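Local coordinates for protein leucyl-trna synthetase (Plasmodium knowlesi, PDB 5FOF) that is the editing domain of a cytosolic leucyl-tRNA synthetase and probably hydrolyses tRNA charged with the wrong amino acid, at residues Ser215-Asp227 / Asn262-Tyr276. Sequence-based numbering, arbitrary orientation.
Sequences SSDSADDYACLQD and NTGKYFYEMEKISSY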
ATOM      1  N   SER A 215      -3.359  -2.539 -12.604  1.00 48.59           N
ATOM      2  CA  SER A 215      -3.633  -3.647 -13.500  1.00 49.41           C
ATOM      3  C   SER A 215      -3.215  -3.408 -14.939  1.00 49.42           C
ATOM      4  O   SER A 215      -3.184  -4.359 -15.719  1.00 48.30           O
ATOM      5  CB  SER A 215      -5.117  -4.015 -13.441  1.00 53.70           C
ATOM      6  OG  SER A 215      -5.957  -2.888 -13.662  1.00 57.69           O
ATOM      7  N   SER A 216      -2.911  -2.160 -15.300  1.00 46.92           N
ATOM      8  CA  SER A 216      -2.370  -1.862 -16.626  1.00 49.75           C
ATOM      9  C   SER A 216      -0.881  -2.207 -16.770  1.00 51.89           C
ATOM     10  O   SER A 216      -0.465  -2.656 -17.832  1.00 50.95           O
ATOM     11  CB  SER A 216      -2.585  -0.395 -16.985  1.00 48.94           C
ATOM     12  OG  SER A 216      -1.944   0.469 -16.053  1.00 49.58           O
ATOM     13  N   ASP A 217      -0.098  -1.984 -15.711  1.00 53.95           N
ATOM     14  CA  ASP A 217       1.366  -2.056 -15.765  1.00 53.24           C
ATOM     15  C   ASP A 217       1.932  -3.143 -14.853  1.00 53.87           C
ATOM     16  O   ASP A 217       3.119  -3.104 -14.525  1.00 57.60           O
ATOM     17  CB  ASP A 217       1.970  -0.707 -15.354  1.00 53.57           C
ATOM     18  CG  ASP A 217       1.386   0.464 -16.121  1.00 56.78           C
ATOM     19  OD1 ASP A 217       1.124   0.311 -17.335  1.00 58.81           O
ATOM     20  OD2 ASP A 217       1.199   1.555 -15.512  1.00 58.38           O
ATOM     21  N   SER A 218       1.091  -4.089 -14.426  1.00 50.58           N
ATOM     22  CA  SER A 218       1.534  -5.243 -13.637  1.00 46.08           C
ATOM     23  C   SER A 218       0.772  -6.493 -14.052  1.00 45.56           C
ATOM     24  O   SER A 218      -0.461  -6.504 -14.056  1.00 48.55           O
ATOM     25  CB  SER A 218       1.354  -4.977 -12.145  1.00 44.35           C
ATOM     26  OG  SER A 218       1.337  -6.182 -11.377  1.00 42.18           O
ATOM     27  N   ALA A 219       1.509  -7.553 -14.383  1.00 45.10           N
ATOM     28  CA  ALA A 219       0.898  -8.812 -14.804  1.00 44.34           C
ATOM     29  C   ALA A 219       0.193  -9.486 -13.640  1.00 43.00           C
ATOM     30  O   ALA A 219      -0.853 -10.097 -13.812  1.00 46.64           O
ATOM     31  CB  ALA A 219       1.951  -9.730 -15.387  1.00 44.38           C
ATOM     32  N   ASP A 220       0.773  -9.343 -12.453  1.00 43.56           N
ATOM     33  CA  ASP A 220       0.251  -9.929 -11.224  1.00 40.24           C
ATOM     34  C   ASP A 220      -1.054  -9.231 -10.806  1.00 45.55           C
ATOM     35  O   ASP A 220      -2.018  -9.889 -10.390  1.00 44.92           O
ATOM     36  CB  ASP A 220       1.333  -9.791 -10.149  1.00 36.52           C
ATOM     37  CG  ASP A 220       1.019 -10.539  -8.861  1.00 39.03           C
ATOM     38  OD1 ASP A 220       0.274 -11.551  -8.874  1.00 43.33           O
ATOM     39  OD2 ASP A 220       1.544 -10.114  -7.807  1.00 36.42           O
ATOM     40  N   ASP A 221      -1.070  -7.897 -10.920  1.00 47.88           N
ATOM     41  CA  ASP A 221      -2.255  -7.090 -10.609  1.00 48.81           C
ATOM     42  C   ASP A 221      -3.384  -7.380 -11.608  1.00 47.36           C
ATOM     43  O   ASP A 221      -4.532  -7.579 -11.207  1.00 46.10           O
ATOM     44  CB  ASP A 221      -1.934  -5.574 -10.598  1.00 48.85           C
ATOM     45  CG  ASP A 221      -0.879  -5.169  -9.540  1.00 48.25           C
ATOM     46  OD1 ASP A 221      -0.605  -5.925  -8.570  1.00 50.22           O
ATOM     47  OD2 ASP A 221      -0.327  -4.057  -9.694  1.00 43.33           O
ATOM     48  N   TYR A 222      -3.059  -7.419 -12.899  1.00 47.34           N
ATOM     49  CA  TYR A 222      -4.059  -7.788 -13.931  1.00 52.01           C
ATOM     50  C   TYR A 222      -4.694  -9.169 -13.690  1.00 53.39           C
ATOM     51  O   TYR A 222      -5.885  -9.357 -13.932  1.00 57.06           O
ATOM     52  CB  TYR A 222      -3.434  -7.765 -15.340  1.00 51.08           C
ATOM     53  CG  TYR A 222      -4.418  -7.943 -16.489  1.00 52.39           C
ATOM     54  CD1 TYR A 222      -4.761  -9.209 -16.960  1.00 54.95           C
ATOM     55  CD2 TYR A 222      -4.978  -6.840 -17.132  1.00 53.92           C
ATOM     56  CE1 TYR A 222      -5.652  -9.371 -18.019  1.00 55.37           C
ATOM     57  CE2 TYR A 222      -5.865  -6.993 -18.186  1.00 54.07           C
ATOM     58  CZ  TYR A 222      -6.202  -8.257 -18.627  1.00 54.74           C
ATOM     59  OH  TYR A 222      -7.076  -8.390 -19.681  1.00 55.09           O
ATOM     60  N   ALA A 223      -3.883 -10.122 -13.243  1.00 51.74           N
ATOM     61  CA  ALA A 223      -4.308 -11.501 -13.061  1.00 53.43           C
ATOM     62  C   ALA A 223      -5.196 -11.639 -11.844  1.00 51.41           C
ATOM     63  O   ALA A 223      -6.115 -12.439 -11.839  1.00 50.66           O
ATOM     64  CB  ALA A 223      -3.090 -12.408 -12.912  1.00 58.20           C
ATOM     65  N   CYS A 224      -4.897 -10.876 -10.801  1.00 49.95           N
ATOM     66  CA  CYS A 224      -5.707 -10.901  -9.595  1.00 49.92           C
ATOM     67  C   CYS A 224      -7.085 -10.300  -9.863  1.00 52.52           C
ATOM     68  O   CYS A 224      -8.090 -10.835  -9.398  1.00 52.30           O
ATOM     69  CB  CYS A 224      -5.010 -10.158  -8.470  1.00 47.63           C
ATOM     70  SG  CYS A 224      -5.817 -10.375  -6.883  1.00 49.29           S
ATOM     71  N   LEU A 225      -7.115  -9.193 -10.605  1.00 53.83           N
ATOM     72  CA  LEU A 225      -8.367  -8.573 -11.045  1.00 56.26           C
ATOM     73  C   LEU A 225      -9.244  -9.485 -11.911  1.00 57.77           C
ATOM     74  O   LEU A 225     -10.457  -9.529 -11.720  1.00 55.14           O
ATOM     75  CB  LEU A 225      -8.104  -7.259 -11.798  1.00 56.85           C
ATOM     76  CG  LEU A 225      -8.262  -5.959 -11.004  1.00 58.82           C
ATOM     77  CD1 LEU A 225      -7.952  -4.774 -11.905  1.00 57.54           C
ATOM     78  CD2 LEU A 225      -9.671  -5.826 -10.423  1.00 61.62           C
ATOM     79  N   GLN A 226      -8.628 -10.196 -12.857  1.00 62.03           N
ATOM     80  CA  GLN A 226      -9.345 -11.146 -13.738  1.00 60.36           C
ATOM     81  C   GLN A 226     -10.047 -12.235 -12.950  1.00 60.07           C
ATOM     82  O   GLN A 226     -11.232 -12.489 -13.145  1.00 63.03           O
ATOM     83  CB  GLN A 226      -8.390 -11.785 -14.749  1.00 58.53           C
ATOM     84  CG  GLN A 226      -7.990 -10.861 -15.895  1.00 61.33           C
ATOM     85  CD  GLN A 226      -9.134 -10.530 -16.848  1.00 62.09           C
ATOM     86  OE1 GLN A 226     -10.181 -11.183 -16.852  1.00 63.22           O
ATOM     87  NE2 GLN A 226      -8.931  -9.511 -17.662  1.00 61.05           N
ATOM     88  N   ASP A 227      -9.307 -12.868 -12.051  1.00 61.00           N
ATOM     89  CA  ASP A 227      -9.884 -13.857 -11.149  1.00 61.08           C
ATOM     90  C   ASP A 227     -11.077 -13.303 -10.390  1.00 58.14           C
ATOM     91  O   ASP A 227     -12.100 -13.961 -10.313  1.00 63.09           O
ATOM     92  CB  ASP A 227      -8.841 -14.396 -10.151  1.00 60.49           C
ATOM     93  CG  ASP A 227      -7.927 -15.438 -10.762  1.00 58.51           C
ATOM     94  OD1 ASP A 227      -7.653 -15.370 -11.978  1.00 47.90           O
ATOM     95  OD2 ASP A 227      -7.471 -16.319 -10.005  1.00 65.84           O
ATOM     96  N   ASN A 262      -0.099  -0.965 -21.740  1.00 57.71           N
ATOM     97  CA  ASN A 262      -0.862  -2.088 -21.170  1.00 56.68           C
ATOM     98  C   ASN A 262      -0.065  -3.401 -21.192  1.00 59.26           C
ATOM     99  O   ASN A 262      -0.529  -4.432 -21.689  1.00 60.22           O
ATOM    100  CB  ASN A 262      -2.250  -2.237 -21.821  1.00 55.40           C
ATOM    101  CG  ASN A 262      -3.180  -1.086 -21.470  1.00 52.77           C
ATOM    102  OD1 ASN A 262      -3.786  -1.063 -20.397  1.00 50.65           O
ATOM    103  ND2 ASN A 262      -3.291  -0.125 -22.368  1.00 53.33           N
ATOM    104  N   THR A 263       1.133  -3.342 -20.610  1.00 59.86           N
ATOM    105  CA  THR A 263       2.081  -4.456 -20.632  1.00 57.86           C
ATOM    106  C   THR A 263       1.678  -5.562 -19.665  1.00 57.57           C
ATOM    107  O   THR A 263       1.888  -6.743 -19.945  1.00 58.48           O
ATOM    108  CB  THR A 263       3.499  -3.972 -20.334  1.00 55.98           C
ATOM    109  OG1 THR A 263       3.508  -3.257 -19.102  1.00 60.37           O
ATOM    110  CG2 THR A 263       3.956  -3.034 -21.425  1.00 57.60           C
ATOM    111  N   GLY A 264       1.079  -5.183 -18.542  1.00 55.22           N
ATOM    112  CA  GLY A 264       0.488  -6.148 -17.616  1.00 55.89           C
ATOM    113  C   GLY A 264      -0.453  -7.112 -18.306  1.00 57.37           C
ATOM    114  O   GLY A 264      -0.393  -8.310 -18.065  1.00 56.15           O
ATOM    115  N   LYS A 265      -1.316  -6.575 -19.171  1.00 64.09           N
ATOM    116  CA  LYS A 265      -2.257  -7.369 -19.975  1.00 65.59           C
ATOM    117  C   LYS A 265      -1.515  -8.248 -20.984  1.00 67.41           C
ATOM    118  O   LYS A 265      -1.761  -9.456 -21.073  1.00 64.31           O
ATOM    119  CB  LYS A 265      -3.225  -6.449 -20.737  1.00 71.40           C
ATOM    120  CG  LYS A 265      -4.431  -7.144 -21.374  1.00 75.49           C
ATOM    121  CD  LYS A 265      -4.800  -6.572 -22.737  1.00 79.49           C
ATOM    122  CE  LYS A 265      -6.265  -6.834 -23.068  1.00 82.79           C
ATOM    123  NZ  LYS A 265      -6.604  -6.426 -24.462  1.00 83.90           N
ATOM    124  N   TYR A 266      -0.614  -7.623 -21.738  1.00 68.90           N
ATOM    125  CA  TYR A 266       0.069  -8.274 -22.862  1.00 74.40           C
ATOM    126  C   TYR A 266       0.895  -9.503 -22.442  1.00 73.19           C
ATOM    127  O   TYR A 266       0.909 -10.504 -23.153  1.00 79.37           O
ATOM    128  CB  TYR A 266       0.944  -7.246 -23.594  1.00 76.18           C
ATOM    129  CG  TYR A 266       1.643  -7.743 -24.844  1.00 79.84           C
ATOM    130  CD1 TYR A 266       2.869  -8.433 -24.761  1.00 80.81           C
ATOM    131  CD2 TYR A 266       1.113  -7.491 -26.113  1.00 76.12           C
ATOM    132  CE1 TYR A 266       3.529  -8.873 -25.900  1.00 75.75           C
ATOM    133  CE2 TYR A 266       1.771  -7.926 -27.256  1.00 77.29           C
ATOM    134  CZ  TYR A 266       2.976  -8.613 -27.141  1.00 76.58           C
ATOM    135  OH  TYR A 266       3.635  -9.045 -28.262  1.00 78.49           O
ATOM    136  N   PHE A 267       1.569  -9.422 -21.295  1.00 66.70           N
ATOM    137  CA  PHE A 267       2.370 -10.539 -20.776  1.00 63.23           C
ATOM    138  C   PHE A 267       1.533 -11.630 -20.076  1.00 60.30           C
ATOM    139  O   PHE A 267       1.882 -12.808 -20.139  1.00 62.17           O
ATOM    140  CB  PHE A 267       3.500 -10.018 -19.873  1.00 60.77           C
ATOM    141  CG  PHE A 267       4.652  -9.430 -20.636  1.00 58.50           C
ATOM    142  CD1 PHE A 267       4.556  -8.179 -21.205  1.00 58.47           C
ATOM    143  CD2 PHE A 267       5.837 -10.143 -20.801  1.00 66.17           C
ATOM    144  CE1 PHE A 267       5.613  -7.640 -21.914  1.00 59.92           C
ATOM    145  CE2 PHE A 267       6.905  -9.604 -21.511  1.00 62.76           C
ATOM    146  CZ  PHE A 267       6.788  -8.353 -22.074  1.00 58.28           C
ATOM    147  N   TYR A 268       0.444 -11.246 -19.416  1.00 57.45           N
ATOM    148  CA  TYR A 268      -0.568 -12.213 -18.921  1.00 59.98           C
ATOM    149  C   TYR A 268      -1.142 -13.126 -20.017  1.00 65.79           C
ATOM    150  O   TYR A 268      -1.333 -14.314 -19.787  1.00 66.58           O
ATOM    151  CB  TYR A 268      -1.718 -11.455 -18.258  1.00 53.73           C
ATOM    152  CG  TYR A 268      -2.914 -12.265 -17.806  1.00 48.18           C
ATOM    153  CD1 TYR A 268      -2.979 -12.780 -16.519  1.00 47.22           C
ATOM    154  CD2 TYR A 268      -4.021 -12.437 -18.639  1.00 49.54           C
ATOM    155  CE1 TYR A 268      -4.083 -13.499 -16.088  1.00 47.65           C
ATOM    156  CE2 TYR A 268      -5.139 -13.144 -18.224  1.00 46.61           C
ATOM    157  CZ  TYR A 268      -5.173 -13.673 -16.951  1.00 48.27           C
ATOM    158  OH  TYR A 268      -6.301 -14.355 -16.534  1.00 50.43           O
ATOM    159  N   GLU A 269      -1.433 -12.556 -21.189  1.00 71.60           N
ATOM    160  CA  GLU A 269      -2.000 -13.317 -22.312  1.00 70.86           C
ATOM    161  C   GLU A 269      -0.942 -14.149 -23.031  1.00 66.78           C
ATOM    162  O   GLU A 269      -1.169 -15.323 -23.294  1.00 65.39           O
ATOM    163  CB  GLU A 269      -2.687 -12.387 -23.318  1.00 72.24           C
ATOM    164  CG  GLU A 269      -3.983 -11.762 -22.817  1.00 73.93           C
ATOM    165  CD  GLU A 269      -4.652 -10.867 -23.850  1.00 73.70           C
ATOM    166  OE1 GLU A 269      -4.165 -10.764 -24.998  1.00 73.54           O
ATOM    167  OE2 GLU A 269      -5.683 -10.259 -23.513  1.00 73.43           O
ATOM    168  N   MET A 270       0.196 -13.530 -23.340  1.00 67.02           N
ATOM    169  CA  MET A 270       1.309 -14.182 -24.052  1.00 75.78           C
ATOM    170  C   MET A 270       1.983 -15.312 -23.254  1.00 77.45           C
ATOM    171  O   MET A 270       2.584 -16.201 -23.851  1.00 81.98           O
ATOM    172  CB  MET A 270       2.375 -13.145 -24.451  1.00 84.64           C
ATOM    173  CG  MET A 270       3.358 -13.576 -25.537  1.00 91.80           C
ATOM    174  SD  MET A 270       5.023 -12.880 -25.349  1.00107.20           S
ATOM    175  CE  MET A 270       5.665 -13.775 -23.931  1.00100.62           C
ATOM    176  N   GLU A 271       1.900 -15.277 -21.924  1.00 76.86           N
ATOM    177  CA  GLU A 271       2.381 -16.380 -21.077  1.00 76.37           C
ATOM    178  C   GLU A 271       1.213 -17.230 -20.516  1.00 77.82           C
ATOM    179  O   GLU A 271       1.366 -17.908 -19.490  1.00 79.42           O
ATOM    180  CB  GLU A 271       3.258 -15.821 -19.946  1.00 75.28           C
ATOM    181  CG  GLU A 271       4.482 -15.030 -20.417  1.00 76.59           C
ATOM    182  CD  GLU A 271       5.715 -15.883 -20.731  1.00 79.15           C
ATOM    183  OE1 GLU A 271       5.749 -17.092 -20.398  1.00 80.43           O
ATOM    184  OE2 GLU A 271       6.678 -15.322 -21.306  1.00 75.68           O
ATOM    185  N   LYS A 272       0.060 -17.184 -21.193  1.00 77.90           N
ATOM    186  CA  LYS A 272      -1.151 -17.976 -20.868  1.00 78.08           C
ATOM    187  C   LYS A 272      -1.363 -18.250 -19.377  1.00 74.67           C
ATOM    188  O   LYS A 272      -1.503 -19.395 -18.941  1.00 76.92           O
ATOM    189  CB  LYS A 272      -1.174 -19.276 -21.684  1.00 83.26           C
ATOM    190  CG  LYS A 272      -0.759 -19.066 -23.133  1.00 90.70           C
ATOM    191  CD  LYS A 272      -1.290 -20.136 -24.065  1.00 96.03           C
ATOM    192  CE  LYS A 272      -0.716 -19.949 -25.460  1.00101.09           C
ATOM    193  NZ  LYS A 272      -1.729 -20.265 -26.499  1.00104.08           N
ATOM    194  N   ILE A 273      -1.385 -17.169 -18.610  1.00 71.64           N
ATOM    195  CA  ILE A 273      -1.658 -17.223 -17.180  1.00 71.25           C
ATOM    196  C   ILE A 273      -3.167 -17.446 -17.035  1.00 70.05           C
ATOM    197  O   ILE A 273      -3.956 -16.839 -17.763  1.00 66.86           O
ATOM    198  CB  ILE A 273      -1.224 -15.918 -16.452  1.00 68.50           C
ATOM    199  CG1 ILE A 273       0.268 -15.578 -16.686  1.00 68.05           C
ATOM    200  CG2 ILE A 273      -1.507 -16.013 -14.958  1.00 66.27           C
ATOM    201  CD1 ILE A 273       1.257 -16.452 -15.932  1.00 66.95           C
ATOM    202  N   SER A 274      -3.542 -18.350 -16.132  1.00 70.51           N
ATOM    203  CA  SER A 274      -4.941 -18.720 -15.874  1.00 74.35           C
ATOM    204  C   SER A 274      -5.439 -18.295 -14.490  1.00 72.88           C
ATOM    205  O   SER A 274      -6.639 -18.420 -14.196  1.00 70.44           O
ATOM    206  CB  SER A 274      -5.101 -20.245 -15.974  1.00 77.28           C
ATOM    207  OG  SER A 274      -4.695 -20.732 -17.242  1.00 81.10           O
ATOM    208  N   SER A 275      -4.521 -17.825 -13.642  1.00 68.52           N
ATOM    209  CA  SER A 275      -4.792 -17.566 -12.225  1.00 65.21           C
ATOM    210  C   SER A 275      -3.669 -16.702 -11.652  1.00 60.59           C
ATOM    211  O   SER A 275      -2.534 -16.796 -12.107  1.00 59.20           O
ATOM    212  CB  SER A 275      -4.881 -18.898 -11.468  1.00 63.92           C
ATOM    213  OG  SER A 275      -5.178 -18.724 -10.099  1.00 63.74           O
ATOM    214  N   TYR A 276      -3.968 -15.871 -10.656  1.00 58.28           N
ATOM    215  CA  TYR A 276      -2.907 -15.083 -10.008  1.00 59.67           C
ATOM    216  C   TYR A 276      -2.070 -15.939  -9.030  1.00 62.86           C
ATOM    217  O   TYR A 276      -1.089 -15.439  -8.466  1.00 59.40           O
ATOM    218  CB  TYR A 276      -3.455 -13.789  -9.363  1.00 55.85           C
ATOM    219  CG  TYR A 276      -4.066 -13.941  -7.992  1.00 51.77           C
ATOM    220  CD1 TYR A 276      -3.286 -13.798  -6.854  1.00 50.33           C
ATOM    221  CD2 TYR A 276      -5.430 -14.202  -7.829  1.00 50.45           C
ATOM    222  CE1 TYR A 276      -3.826 -13.941  -5.589  1.00 50.70           C
ATOM    223  CE2 TYR A 276      -5.987 -14.338  -6.562  1.00 49.93           C
ATOM    224  CZ  TYR A 276      -5.172 -14.215  -5.442  1.00 51.37           C
ATOM    225  OH  TYR A 276      -5.679 -14.337  -4.163  1.00 53.27           O
TER
HETATM  226  O   HOH W   1      -6.694 -11.463 -20.953  1.00 52.29           O
HETATM  227  O   HOH W   2      -6.067 -14.845 -14.045  1.00 41.85           O
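Tyr268 enters helix 219-227 as a knob into a hole lined by Ala219, Tyr222, Ala223 and Gln226, packing two short helices of the editing domain at a crossing angle of -74°. Small Ala223 suits the floor: its CB lies 3.5 Å from Tyr268 CE1. Tyr222 and Tyr268 both hold CG anti to the backbone N, which sends each ring across the interface; CD1 of Tyr222 lies over one face of the Tyr268 ring, toward its rim, and Ile273 O over the opposite face, and the ring planes meet at 59°. The Tyr222 ring in turn receives Lys265 CA over its centre, a CH-pi contact 4.0 Å from the centroid, and the aliphatic start of the lysine chain runs on toward the phenol oxygen.

Where the helices begin, Gly264 N donates to Ser216 O (3.0 Å) from above the carbonyl plane. Gly264, with no side chain, lets the backbones close to 3.9 Å between its CA and that of Ala219. The bare backbone also lets Ala219 CA approach Gly264 O.

Beyond the Schellman motif that ends helix 263-270, the chain returns to lay Tyr276 beside Cys224. The hydroxyl of Tyr276 is hydrogen-bonded to Thr200 OG1, while Asp220 OD2 forms a salt bridge with Lys285 NZ of helix 281-295. Cys224 SG sits 3.9 Å from the Tyr276 ring centroid, directly over the face. A water bridges the buried carboxylate of Asp227 to the knob, donating to OD1 at 2.7 Å and meeting Tyr268 OH in the plane of its ring.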